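PDB 6CDX: cystine knot (fluoropropylated), which probably binds the integrin alpha v beta 6 as an engineered cystine-knot imaging tracer built on a squash-family trypsin inhibitor scaffold. Local coordinates for residues C18-D21 with S22-P25. Sequence-based numbering, arbitrary orientation.
Sequences CRRD and SDCP
Asp23 N donates to Arg20 O at 3.1 Å and Cys24 N to Asp21 O at 3.0 Å, two successive i to i+3 bonds that close a short 3-10 turn at residues 21-23. The turn brings the Asp23 carboxylate back over the residues before it. Asp23 OD2 accepts the backbone N-H of Arg19 at 2.8 Å, an almost straight bond (171°) that meets the oxygen on its anti side, somewhat out of the carboxylate plane. A water also donates to OD2 and accepts from Arg19 NH2 in the plane of that guanidinium, linking the two side chains indirectly. Asp23 OD1 lies 3.3 Å from Arg20 NH2 in a salt bridge with a weak, bent hydrogen bond. The Arg20 chain folds at chi3 (64°) to return its guanidinium to this place, nearly perpendicular to the carboxylate. Arg19 CB lies over one face of that guanidinium, toward its rim. Asp23 CB also packs on Cys18 CB, and Cys18 CB touches Cys24 SG at 3.7 Å. The Asp21 CB leads away from residues 22-25, and Asp21 OD1 accepts from Cys30 N. Cys18 pairs with Cys30 and Cys24 with Cys36. This is the short loop between two half-cystines of the inhibitor cystine knot, as in squash-family inhibitors.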
loop_
_atom_site.group_PDB
_atom_site.type_symbol
_atom_site.label_atom_id
_atom_site.label_comp_id
_atom_site.label_asym_id
_atom_site.label_seq_id
_atom_site.Cartn_x
_atom_site.Cartn_y
_atom_site.Cartn_z
ATOM N N CYS A 18 6.027 -3.844 -0.089
ATOM C CA CYS A 18 5.479 -4.929 0.696
ATOM C C CYS A 18 5.733 -6.256 -0.009
ATOM O O CYS A 18 5.632 -6.418 -1.218
ATOM C CB CYS A 18 3.981 -4.736 0.946
ATOM S SG CYS A 18 2.992 -4.602 -0.565
ATOM N N ARG A 19 5.965 -7.227 0.891
ATOM C CA ARG A 19 6.092 -8.617 0.456
ATOM C C ARG A 19 4.901 -9.443 0.964
ATOM O O ARG A 19 4.727 -10.610 0.597
ATOM C CB ARG A 19 7.384 -9.264 0.937
ATOM C CG ARG A 19 8.560 -8.650 0.213
ATOM C CD ARG A 19 9.877 -8.968 0.831
ATOM N NE ARG A 19 10.976 -8.624 -0.077
ATOM C CZ ARG A 19 11.448 -7.474 -0.220
ATOM N NH1 ARG A 19 12.442 -7.215 -1.057
ATOM N NH2 ARG A 19 11.027 -6.497 0.451
ATOM N N ARG A 20 4.049 -8.788 1.780
ATOM C CA ARG A 20 2.926 -9.458 2.456
ATOM C C ARG A 20 2.080 -8.319 3.006
ATOM O O ARG A 20 2.569 -7.212 3.176
ATOM C CB ARG A 20 3.471 -10.400 3.563
ATOM C CG ARG A 20 4.286 -9.692 4.621
ATOM C CD ARG A 20 5.170 -10.665 5.386
ATOM N NE ARG A 20 6.190 -11.312 4.544
ATOM C CZ ARG A 20 7.426 -10.835 4.405
ATOM N NH1 ARG A 20 8.276 -11.430 3.595
ATOM N NH2 ARG A 20 7.788 -9.716 5.113
ATOM N N ASP A 21 0.823 -8.600 3.335
ATOM C CA ASP A 21 -0.104 -7.574 3.746
ATOM C C ASP A 21 0.331 -6.943 4.959
ATOM O O ASP A 21 0.117 -5.706 5.175
ATOM C CB ASP A 21 -1.542 -8.152 3.914
ATOM C CG ASP A 21 -2.242 -8.509 2.690
ATOM O OD1 ASP A 21 -1.852 -8.069 1.606
ATOM O OD2 ASP A 21 -3.256 -9.251 2.804
ATOM N N SER A 22 0.975 -7.658 5.877
ATOM C CA SER A 22 1.359 -7.121 7.165
ATOM C C SER A 22 2.521 -6.076 7.079
ATOM O O SER A 22 2.694 -5.321 8.020
ATOM C CB SER A 22 1.650 -8.281 8.111
ATOM O OG SER A 22 2.883 -8.969 7.715
ATOM N N ASP A 23 3.182 -5.953 5.917
ATOM C CA ASP A 23 4.095 -4.842 5.651
ATOM C C ASP A 23 3.394 -3.472 5.443
ATOM O O ASP A 23 4.074 -2.482 5.352
ATOM C CB ASP A 23 4.898 -5.136 4.398
ATOM C CG ASP A 23 5.894 -6.304 4.591
ATOM O OD1 ASP A 23 6.022 -6.969 5.674
ATOM O OD2 ASP A 23 6.454 -6.721 3.563
ATOM N N CYS A 24 2.081 -3.485 5.275
ATOM C CA CYS A 24 1.363 -2.291 4.865
ATOM C C CYS A 24 0.800 -1.462 6.035
ATOM O O CYS A 24 0.630 -1.989 7.120
ATOM C CB CYS A 24 0.236 -2.721 3.897
ATOM S SG CYS A 24 0.883 -3.420 2.370
ATOM N N PRO A 25 0.523 -0.184 5.799
ATOM C CA PRO A 25 0.032 0.671 6.867
ATOM C C PRO A 25 -1.463 0.525 7.017
ATOM O O PRO A 25 -2.249 0.323 6.036
ATOM C CB PRO A 25 0.387 2.070 6.395
ATOM C CG PRO A 25 0.358 1.946 4.856
ATOM C CD PRO A 25 0.951 0.578 4.632
HETATM O O HOH W 1 9.124 -6.246 3.048
#